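Local coordinates for protein inactive glucansucrase (Lactobacillus reuteri, PDB 5JBD) that is an inactive glucansucrase of glycosyl hydrolase family 70, built round a TIM-type barrel and carrying a bound calcium ion, at residues S170-L175 / Q784-Y789; V197-K202 / A761-R766; N272-F277 / A736-G741; N672-N677 / T687-A692. All blocks are in the same frame, centred on the assembly; numbering follows the deposited sequence.

Interaction 1: S170-L175 / Q784-Y789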
# COMPACT_ATOMS: atom_id res chain seq x y z
N SER A 170 -6.31 13.02 20.44
CA SER A 170 -5.07 13.65 20.94
C SER A 170 -4.34 12.85 22.03
O SER A 170 -3.11 12.85 22.07
CB SER A 170 -5.31 15.09 21.40
OG SER A 170 -6.12 15.14 22.56
N SER A 171 -5.06 12.15 22.90
CA SER A 171 -4.41 11.33 23.95
C SER A 171 -3.62 10.12 23.41
O SER A 171 -2.86 9.52 24.15
CB SER A 171 -5.43 10.82 24.98
OG SER A 171 -6.41 10.00 24.38
N GLU A 172 -3.81 9.75 22.14
CA GLU A 172 -3.04 8.67 21.53
C GLU A 172 -1.58 9.06 21.23
O GLU A 172 -0.74 8.19 21.02
CB GLU A 172 -3.74 8.18 20.26
CG GLU A 172 -5.12 7.60 20.55
CD GLU A 172 -5.82 7.08 19.30
OE1 GLU A 172 -5.39 7.41 18.17
OE2 GLU A 172 -6.83 6.34 19.45
N LEU A 173 -1.31 10.37 21.20
CA LEU A 173 0.03 10.96 21.09
C LEU A 173 0.63 10.83 19.69
O LEU A 173 1.66 10.19 19.50
CB LEU A 173 0.98 10.40 22.17
CG LEU A 173 0.52 10.48 23.62
CD1 LEU A 173 1.55 9.79 24.51
CD2 LEU A 173 0.32 11.92 24.08
N SER A 174 -0.04 11.43 18.71
CA SER A 174 0.47 11.49 17.35
C SER A 174 1.71 12.36 17.28
O SER A 174 1.79 13.40 17.93
CB SER A 174 -0.57 12.06 16.38
OG SER A 174 -0.04 12.17 15.07
N LEU A 175 2.67 11.96 16.46
CA LEU A 175 3.82 12.80 16.16
C LEU A 175 3.43 14.10 15.42
O LEU A 175 4.16 15.08 15.48
CB LEU A 175 4.88 12.00 15.38
CG LEU A 175 5.42 10.73 16.05
CD1 LEU A 175 6.26 9.91 15.07
CD2 LEU A 175 6.25 11.07 17.27
N GLN A 784 -1.78 -0.48 28.39
CA GLN A 784 -3.08 0.15 28.57
C GLN A 784 -4.12 -0.56 27.75
O GLN A 784 -3.88 -0.86 26.58
CB GLN A 784 -3.05 1.62 28.14
CG GLN A 784 -2.18 2.53 28.99
CD GLN A 784 -2.58 2.53 30.45
OE1 GLN A 784 -3.74 2.70 30.79
NE2 GLN A 784 -1.59 2.35 31.32
N ILE A 785 -5.29 -0.78 28.34
CA ILE A 785 -6.41 -1.35 27.59
C ILE A 785 -6.96 -0.29 26.63
O ILE A 785 -7.25 0.83 27.04
CB ILE A 785 -7.49 -1.95 28.53
CG1 ILE A 785 -6.87 -3.12 29.30
CG2 ILE A 785 -8.70 -2.39 27.71
CD1 ILE A 785 -7.81 -3.93 30.15
N TYR A 786 -7.12 -0.69 25.37
CA TYR A 786 -7.47 0.18 24.25
C TYR A 786 -8.49 -0.57 23.39
O TYR A 786 -8.33 -1.78 23.14
CB TYR A 786 -6.18 0.41 23.44
CG TYR A 786 -6.24 1.33 22.21
CD1 TYR A 786 -6.58 2.68 22.33
CD2 TYR A 786 -5.88 0.87 20.94
CE1 TYR A 786 -6.60 3.52 21.22
CE2 TYR A 786 -5.89 1.70 19.82
CZ TYR A 786 -6.24 3.03 19.96
OH TYR A 786 -6.26 3.88 18.85
N PHE A 787 -9.53 0.13 22.95
CA PHE A 787 -10.63 -0.52 22.22
C PHE A 787 -10.45 -0.42 20.70
O PHE A 787 -11.25 0.18 19.99
CB PHE A 787 -11.98 0.06 22.67
CG PHE A 787 -12.26 -0.08 24.15
CD1 PHE A 787 -12.07 -1.31 24.80
CD2 PHE A 787 -12.76 0.98 24.88
CE1 PHE A 787 -12.34 -1.44 26.15
CE2 PHE A 787 -13.05 0.85 26.23
CZ PHE A 787 -12.84 -0.37 26.87
N ALA A 788 -9.39 -1.06 20.21
CA ALA A 788 -9.04 -1.01 18.79
C ALA A 788 -10.06 -1.76 17.98
O ALA A 788 -10.61 -2.77 18.45
CB ALA A 788 -7.66 -1.61 18.56
N TYR A 789 -10.32 -1.28 16.77
CA TYR A 789 -11.03 -2.06 15.75
C TYR A 789 -10.05 -3.11 15.22
O TYR A 789 -9.03 -2.76 14.64
CB TYR A 789 -11.54 -1.15 14.64
CG TYR A 789 -12.69 -0.28 15.09
CD1 TYR A 789 -12.47 0.93 15.74
CD2 TYR A 789 -14.00 -0.70 14.94
CE1 TYR A 789 -13.53 1.72 16.18
CE2 TYR A 789 -15.08 0.08 15.37
CZ TYR A 789 -14.83 1.28 15.99
OH TYR A 789 -15.88 2.05 16.43
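Glu-172 and Tyr-786 carry this contact by themselves: the phenol OH of Tyr-786 donates to OE2 of Glu-172 over a short 2.6 Å. Both side chains have to reach, since the CA atoms of Glu-172 and Tyr-786 are still 10.0 Å apart. Glu-172 starts with CG beside its backbone N and then runs fully extended (chi2 -179°), which carries the carboxylate out from the end of the 3-10 turn. Tyr-786 holds its ring anti to its own backbone N (chi1 -178°), pointing off the strand at the acid. The two side chains meet at roughly a right angle. OE2 lies at the edge of the ring and in its plane, 3.3 Å from CE1 of Tyr-786, whereas the hydroxyl approaches OE2 from well above the carboxylate plane, 64° out of it. Strand 784-791 is an outer strand of a six-stranded antiparallel sheet, paired through Tyr-786 with Val-762 of strand 758-767. Residues 170-175 come from a loop more than 600 residues earlier in the chain, in keeping with the family's habit of building domains from distant parts of the chain. The carboxylate has further partners: OE2 also accepts from the backbone N atoms of Ile-849 and Gly-850, and OE1 from that of Asn-848. So many donors round one buried acid probably keep it ionised and fix its rotation. On the ring side, Tyr-786 packs against Val-764 and Ile-851.

Interaction 2: V197-K202 / A761-R766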
# COMPACT_ATOMS: atom_id res chain seq x y z
N VAL A 197 0.21 -6.36 23.18
CA VAL A 197 1.06 -7.15 24.09
C VAL A 197 0.22 -8.10 24.92
O VAL A 197 -1.00 -7.91 25.06
CB VAL A 197 1.94 -6.28 25.02
CG1 VAL A 197 2.80 -5.30 24.21
CG2 VAL A 197 1.12 -5.56 26.10
N ASN A 198 0.88 -9.11 25.47
CA ASN A 198 0.23 -10.11 26.31
C ASN A 198 -0.18 -9.53 27.66
O ASN A 198 0.51 -8.68 28.22
CB ASN A 198 1.13 -11.34 26.52
CG ASN A 198 1.27 -12.19 25.27
OD1 ASN A 198 0.62 -11.96 24.25
ND2 ASN A 198 2.15 -13.18 25.33
N ASN A 199 -1.32 -9.98 28.15
CA ASN A 199 -1.83 -9.53 29.43
C ASN A 199 -2.82 -10.55 29.99
O ASN A 199 -4.02 -10.52 29.67
CB ASN A 199 -2.48 -8.15 29.31
CG ASN A 199 -2.97 -7.62 30.65
OD1 ASN A 199 -2.67 -8.20 31.71
ND2 ASN A 199 -3.75 -6.54 30.62
N ASN A 200 -2.30 -11.44 30.83
CA ASN A 200 -3.11 -12.42 31.54
C ASN A 200 -3.07 -12.14 33.05
O ASN A 200 -3.05 -13.06 33.85
CB ASN A 200 -2.61 -13.84 31.21
CG ASN A 200 -3.58 -14.93 31.67
OD1 ASN A 200 -4.80 -14.73 31.75
ND2 ASN A 200 -3.02 -16.10 31.98
N SER A 201 -3.09 -10.86 33.43
CA SER A 201 -2.98 -10.47 34.83
C SER A 201 -4.27 -10.76 35.62
O SER A 201 -5.36 -10.79 35.05
CB SER A 201 -2.64 -8.99 34.96
OG SER A 201 -2.61 -8.57 36.31
N LYS A 202 -4.11 -10.98 36.92
CA LYS A 202 -5.22 -11.09 37.88
C LYS A 202 -5.40 -9.78 38.68
O LYS A 202 -6.30 -9.70 39.51
CB LYS A 202 -5.02 -12.29 38.82
CG LYS A 202 -5.53 -13.65 38.27
CD LYS A 202 -4.40 -14.65 38.03
CE LYS A 202 -4.86 -15.88 37.24
NZ LYS A 202 -4.74 -15.68 35.76
N ALA A 761 -11.05 -5.34 23.19
CA ALA A 761 -10.18 -4.81 24.24
C ALA A 761 -8.82 -5.48 24.08
O ALA A 761 -8.69 -6.70 24.23
CB ALA A 761 -10.75 -5.05 25.63
N VAL A 762 -7.83 -4.67 23.75
CA VAL A 762 -6.43 -5.14 23.64
C VAL A 762 -5.57 -4.35 24.61
O VAL A 762 -5.90 -3.21 24.93
CB VAL A 762 -5.88 -5.00 22.20
CG1 VAL A 762 -6.48 -6.06 21.31
CG2 VAL A 762 -6.14 -3.61 21.62
N THR A 763 -4.48 -4.94 25.07
CA THR A 763 -3.52 -4.25 25.91
C THR A 763 -2.40 -3.73 25.00
O THR A 763 -1.80 -4.52 24.24
CB THR A 763 -2.99 -5.17 27.01
OG1 THR A 763 -4.09 -5.67 27.78
CG2 THR A 763 -2.04 -4.41 27.93
N VAL A 764 -2.12 -2.43 25.06
CA VAL A 764 -1.20 -1.78 24.11
C VAL A 764 -0.12 -0.88 24.71
O VAL A 764 -0.21 -0.43 25.85
CB VAL A 764 -1.96 -0.95 23.05
CG1 VAL A 764 -3.09 -1.77 22.43
CG2 VAL A 764 -2.50 0.36 23.62
N THR A 765 0.90 -0.60 23.89
CA THR A 765 2.01 0.27 24.25
C THR A 765 2.34 1.14 23.04
O THR A 765 2.34 0.67 21.90
CB THR A 765 3.25 -0.55 24.68
OG1 THR A 765 2.94 -1.25 25.88
CG2 THR A 765 4.47 0.33 24.91
N ARG A 766 2.62 2.42 23.31
CA ARG A 766 2.90 3.40 22.26
C ARG A 766 4.32 3.17 21.72
O ARG A 766 5.27 3.29 22.47
CB ARG A 766 2.80 4.83 22.83
CG ARG A 766 3.02 5.96 21.85
CD ARG A 766 1.88 6.09 20.87
NE ARG A 766 2.12 7.20 19.94
CZ ARG A 766 2.93 7.16 18.88
NH1 ARG A 766 3.62 6.05 18.60
NH2 ARG A 766 3.07 8.24 18.10
O HOH W 1 -3.36 -7.20 23.46
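The backbones of Val-197 and Thr-763 are joined by one direct bond, Val-197 N to Thr-763 O at 2.9 Å and nearly straight (175°), while water 1 sits between the complementary pair, accepting from Thr-763 N at 3.0 Å and lying 2.9 Å from Val-197 O. Here the chain leaves strand 193-197, which pairs antiparallel with strand 758-767 in the six-stranded sheet, and residues 198-202 turn off as a loop. Thr-763 is the focus of the side-chain contacts. Its methyl CG2 meets CG2 of Val-197 at 3.8 Å, the two side chains crossing at about a right angle. Its hydroxyl OG1 sits beside its own backbone N and faces the loop, where Asn-199 ND2 donates to it at 3.0 Å (164°), with the oxygen lying exactly in the amide plane. The amide is aimed at Thr-763 by a first torsion that sets CG of Asn-199 anti to its backbone N (chi1 -178°). The backbone itself places CB of Asn-199 3.3 Å from OG1 of Thr-763. At the other end of the same amide, OD1 of Asn-199 accepts from Ser-201 N at 3.2 Å, closing an Asx turn. Beyond the two segments, Thr-763 OG1 is also hydrogen-bonded to Thr-209 OG1, and the backbone of Asn-199 pairs with that of Thr-209. Because the backbone N-H of Ser-201 needs an acceptor, the buried amide is most probably oriented with OD1 toward it, which gives ND2 to the Thr-763 hydroxyl and couples the shape of the turn directly to the strand.

Interaction 3: N272-F277 / A736-G741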
# COMPACT_ATOMS: atom_id res chain seq x y z
N ASN A 272 -15.13 -17.43 -15.03
CA ASN A 272 -14.40 -17.89 -16.20
C ASN A 272 -13.32 -18.88 -15.75
O ASN A 272 -12.47 -18.51 -14.94
CB ASN A 272 -13.74 -16.72 -16.94
CG ASN A 272 -13.20 -17.14 -18.30
OD1 ASN A 272 -12.38 -18.05 -18.41
ND2 ASN A 272 -13.66 -16.48 -19.33
N PRO A 273 -13.36 -20.12 -16.27
CA PRO A 273 -12.41 -21.12 -15.78
C PRO A 273 -10.93 -20.84 -16.13
O PRO A 273 -10.07 -21.51 -15.58
CB PRO A 273 -12.90 -22.43 -16.42
CG PRO A 273 -13.64 -22.00 -17.64
CD PRO A 273 -14.25 -20.67 -17.31
N ASP A 274 -10.65 -19.92 -17.05
CA ASP A 274 -9.29 -19.49 -17.35
C ASP A 274 -8.91 -18.18 -16.63
O ASP A 274 -7.85 -17.62 -16.88
CB ASP A 274 -9.10 -19.36 -18.86
CG ASP A 274 -7.64 -19.18 -19.27
OD1 ASP A 274 -6.79 -19.95 -18.80
OD2 ASP A 274 -7.33 -18.25 -20.04
N GLY A 275 -9.76 -17.71 -15.71
CA GLY A 275 -9.57 -16.44 -15.02
C GLY A 275 -8.80 -16.60 -13.73
O GLY A 275 -9.30 -16.25 -12.66
N ASN A 276 -7.57 -17.08 -13.84
CA ASN A 276 -6.73 -17.42 -12.71
C ASN A 276 -5.43 -16.62 -12.80
O ASN A 276 -4.83 -16.54 -13.87
CB ASN A 276 -6.43 -18.93 -12.78
CG ASN A 276 -7.69 -19.79 -13.00
OD1 ASN A 276 -8.61 -19.82 -12.18
ND2 ASN A 276 -7.72 -20.51 -14.12
N PHE A 277 -4.98 -16.03 -11.68
CA PHE A 277 -3.70 -15.34 -11.66
C PHE A 277 -2.54 -16.35 -11.83
O PHE A 277 -2.65 -17.51 -11.40
CB PHE A 277 -3.55 -14.52 -10.38
CG PHE A 277 -4.46 -13.32 -10.31
CD1 PHE A 277 -4.22 -12.21 -11.12
CD2 PHE A 277 -5.54 -13.29 -9.44
CE1 PHE A 277 -5.06 -11.10 -11.06
CE2 PHE A 277 -6.38 -12.18 -9.38
CZ PHE A 277 -6.14 -11.08 -10.19
N ALA A 736 -9.24 -12.91 -21.08
CA ALA A 736 -8.97 -12.10 -22.27
C ALA A 736 -7.47 -11.77 -22.42
O ALA A 736 -6.93 -11.87 -23.52
CB ALA A 736 -9.79 -10.82 -22.25
N LEU A 737 -6.81 -11.43 -21.32
CA LEU A 737 -5.37 -11.19 -21.35
C LEU A 737 -4.61 -12.48 -21.69
O LEU A 737 -3.67 -12.46 -22.48
CB LEU A 737 -4.88 -10.61 -20.02
CG LEU A 737 -5.42 -9.20 -19.71
CD1 LEU A 737 -5.18 -8.84 -18.27
CD2 LEU A 737 -4.79 -8.16 -20.63
N HIS A 738 -5.03 -13.60 -21.09
CA HIS A 738 -4.45 -14.91 -21.42
C HIS A 738 -4.61 -15.23 -22.91
O HIS A 738 -3.67 -15.69 -23.54
CB HIS A 738 -5.09 -16.03 -20.60
CG HIS A 738 -4.60 -16.12 -19.19
ND1 HIS A 738 -5.32 -16.75 -18.20
CD2 HIS A 738 -3.45 -15.68 -18.61
CE1 HIS A 738 -4.65 -16.68 -17.07
NE2 HIS A 738 -3.52 -16.03 -17.29
N LYS A 739 -5.80 -14.96 -23.46
CA LYS A 739 -6.08 -15.18 -24.89
C LYS A 739 -5.11 -14.38 -25.80
O LYS A 739 -4.62 -14.88 -26.82
CB LYS A 739 -7.55 -14.82 -25.18
CG LYS A 739 -8.13 -15.34 -26.50
CD LYS A 739 -9.65 -15.15 -26.51
CE LYS A 739 -10.39 -15.96 -27.58
NZ LYS A 739 -9.62 -16.16 -28.84
N ALA A 740 -4.80 -13.16 -25.37
CA ALA A 740 -3.83 -12.31 -26.06
C ALA A 740 -2.35 -12.70 -25.87
O ALA A 740 -1.48 -12.10 -26.48
CB ALA A 740 -4.04 -10.86 -25.64
N GLY A 741 -2.08 -13.68 -24.99
CA GLY A 741 -0.74 -14.24 -24.80
C GLY A 741 0.02 -13.70 -23.60
O GLY A 741 1.19 -13.98 -23.45
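His-738 presents the edge of its ring to Asp-274, and ND1 divides its proton between two oxygens of that residue: the backbone O at 3.0 Å and the carboxylate OD2 at 3.1 Å. Both bonds are bent, with N-H...acceptor angles of 131° and 136°, as expected of a shared donor. Each oxygen lies close to the ring plane, but OD2 is met from above its own carboxylate, whose plane is turned 51° from the ring. This is the tight part. CB of His-738 comes within 3.2 Å of OD2 of Asp-274, and CE1 of His-738 stands 3.2 Å from Asn-276 O, an otherwise partnerless buried carbonyl. NE2 is bound by OD2 of Asp-278, so acceptors at both ring nitrogens would probably favour the doubly protonated imidazole.

The loose side faces solvent. Pro-273 is exposed at the corner of a type I turn, which an Asx turn from Asn-272 OD1 to Asp-274 N (2.9 Å) stiffens, and the end of Lys-739 leads away from the loop. Just beyond, the helix stops in a Schellman motif at Gly-741. The loop lies along the C-terminal half of helix 727-739 immediately before strand 279-282 of the parallel barrel sheet; that helix precedes the adjacent strand 743-748, whose Val-744 touches His-738, Leu-737 and Phe-277.

Interaction 4: N672-N677 / T687-A692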
# COMPACT_ATOMS: atom_id res chain seq x y z
N ASN A 672 -13.54 -4.15 -17.61
CA ASN A 672 -14.14 -4.24 -18.95
C ASN A 672 -13.32 -3.52 -20.02
O ASN A 672 -13.16 -4.03 -21.13
CB ASN A 672 -15.59 -3.74 -18.91
CG ASN A 672 -16.47 -4.61 -18.02
OD1 ASN A 672 -16.19 -5.80 -17.82
ND2 ASN A 672 -17.51 -4.02 -17.45
N VAL A 673 -12.80 -2.35 -19.67
CA VAL A 673 -11.92 -1.60 -20.58
C VAL A 673 -10.66 -2.42 -20.89
O VAL A 673 -10.26 -2.52 -22.05
CB VAL A 673 -11.57 -0.20 -20.02
CG1 VAL A 673 -10.63 0.54 -20.97
CG2 VAL A 673 -12.85 0.60 -19.77
N ILE A 674 -10.06 -3.04 -19.87
CA ILE A 674 -8.85 -3.86 -20.06
C ILE A 674 -9.12 -5.04 -21.01
O ILE A 674 -8.36 -5.26 -21.96
CB ILE A 674 -8.26 -4.35 -18.70
CG1 ILE A 674 -7.70 -3.16 -17.91
CG2 ILE A 674 -7.16 -5.39 -18.91
CD1 ILE A 674 -7.54 -3.39 -16.42
N ALA A 675 -10.21 -5.77 -20.76
CA ALA A 675 -10.62 -6.90 -21.62
C ALA A 675 -10.78 -6.49 -23.08
O ALA A 675 -10.24 -7.14 -23.98
CB ALA A 675 -11.92 -7.50 -21.11
N LYS A 676 -11.49 -5.38 -23.30
CA LYS A 676 -11.70 -4.85 -24.65
C LYS A 676 -10.37 -4.50 -25.36
O LYS A 676 -10.26 -4.66 -26.58
CB LYS A 676 -12.61 -3.62 -24.57
CG LYS A 676 -13.12 -3.10 -25.91
CD LYS A 676 -13.98 -1.85 -25.71
CE LYS A 676 -14.07 -0.99 -26.96
NZ LYS A 676 -15.25 -1.35 -27.80
N ASN A 677 -9.38 -4.06 -24.59
CA ASN A 677 -8.07 -3.63 -25.12
C ASN A 677 -6.95 -4.67 -25.03
O ASN A 677 -5.78 -4.35 -25.20
CB ASN A 677 -7.65 -2.34 -24.41
CG ASN A 677 -8.46 -1.14 -24.87
OD1 ASN A 677 -8.17 -0.58 -25.92
ND2 ASN A 677 -9.47 -0.76 -24.10
N THR A 687 4.26 -8.42 -21.49
CA THR A 687 4.17 -9.86 -21.27
C THR A 687 3.53 -10.22 -19.92
O THR A 687 3.01 -11.33 -19.76
CB THR A 687 5.56 -10.51 -21.35
OG1 THR A 687 6.37 -10.03 -20.27
CG2 THR A 687 6.25 -10.23 -22.68
N ASP A 688 3.59 -9.29 -18.96
CA ASP A 688 3.17 -9.53 -17.59
C ASP A 688 2.35 -8.35 -17.09
O ASP A 688 2.84 -7.23 -17.02
CB ASP A 688 4.40 -9.76 -16.72
CG ASP A 688 5.05 -11.11 -17.01
OD1 ASP A 688 4.58 -12.13 -16.46
OD2 ASP A 688 6.02 -11.13 -17.81
N PHE A 689 1.09 -8.63 -16.75
CA PHE A 689 0.09 -7.59 -16.43
C PHE A 689 -0.12 -7.56 -14.92
O PHE A 689 -0.68 -8.50 -14.34
CB PHE A 689 -1.21 -7.90 -17.18
CG PHE A 689 -2.11 -6.71 -17.41
CD1 PHE A 689 -3.11 -6.41 -16.51
CD2 PHE A 689 -1.97 -5.91 -18.54
CE1 PHE A 689 -3.95 -5.32 -16.71
CE2 PHE A 689 -2.82 -4.82 -18.76
CZ PHE A 689 -3.81 -4.53 -17.84
N TRP A 690 0.35 -6.49 -14.28
CA TRP A 690 0.20 -6.29 -12.84
C TRP A 690 -1.17 -5.63 -12.60
O TRP A 690 -1.40 -4.46 -12.97
CB TRP A 690 1.37 -5.47 -12.27
CG TRP A 690 1.25 -4.86 -10.91
CD1 TRP A 690 0.34 -5.15 -9.94
CD2 TRP A 690 2.08 -3.82 -10.38
NE1 TRP A 690 0.54 -4.36 -8.83
CE2 TRP A 690 1.60 -3.53 -9.07
CE3 TRP A 690 3.17 -3.10 -10.87
CZ2 TRP A 690 2.18 -2.54 -8.26
CZ3 TRP A 690 3.75 -2.12 -10.07
CH2 TRP A 690 3.26 -1.86 -8.77
N MET A 691 -2.05 -6.39 -11.95
CA MET A 691 -3.39 -5.92 -11.60
C MET A 691 -3.43 -5.38 -10.18
O MET A 691 -2.80 -5.93 -9.26
CB MET A 691 -4.42 -7.03 -11.77
CG MET A 691 -4.44 -7.58 -13.19
SD MET A 691 -5.99 -8.29 -13.77
CE MET A 691 -6.94 -6.77 -13.88
N ALA A 692 -4.19 -4.30 -10.01
CA ALA A 692 -4.38 -3.67 -8.71
C ALA A 692 -4.86 -4.67 -7.67
O ALA A 692 -5.51 -5.66 -8.02
CB ALA A 692 -5.40 -2.54 -8.84
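Ile-674 and Phe-689 are brought together by their first torsions: in Ile-674 (chi1 -68°) the branch CG2 lies anti to the backbone N and CG1 beside it, and in Phe-689 the ring swings anti to its N (chi1 -157°) and out from the strand toward the helix. The methyl CG2 of Ile-674 then rests 3.6 Å from CZ of Phe-689 and 3.9 Å from CE1 of the same ring, at the far end of the phenyl group. The other branch, ending in CD1 of Ile-674, reaches 4.1 Å from CE1 of Phe-689 and 4.3 Å from CE of Met-691. Met-691 bends near its tip (chi3 69°), bringing its methyl back toward the helix, while its CG sits in the plane of the Phe-689 ring at the edge. The contact is wholly apolar and buried. Phe-681 meets the Phe-689 ring edge to face, and Leu-737 of helix 727-739 touches both Ile-674 and Phe-689.

At the C-terminal end of the helix, Asn-677 ND2 donates to Val-673 O at 2.8 Å; the backbone N of Asn-677 reaches that same carbonyl from the opposite face. Helix 670-676 leads, through helix 678-683, from strand 652-654 to its parallel neighbour 688-691, a beta-alpha-beta crossover with the apolar helix-on-strand packing of a TIM barrel.

The four contacts form two pairs in separate parts of the molecule. Interactions 1 and 2 share the six-stranded antiparallel sheet, where strands 784-791 and 758-767 are neighbours, and they touch directly: Arg-766 reaches the carbonyl of Leu-173. Interactions 3 and 4, whose centres lie 10 Å apart, belong to the barrel and meet through Leu-737 packed on Phe-689 and Ile-674. The centres of interactions 2 and 4 are about 46 Å apart. Interactions 1, 2 and 4 are buried, interaction 3 lies at the surface. Chemistry does not simply follow depth, since the buried sheet contacts rest on a carboxylate and an amide, interaction 4 is purely apolar, and interaction 3 returns to charged and polar groups.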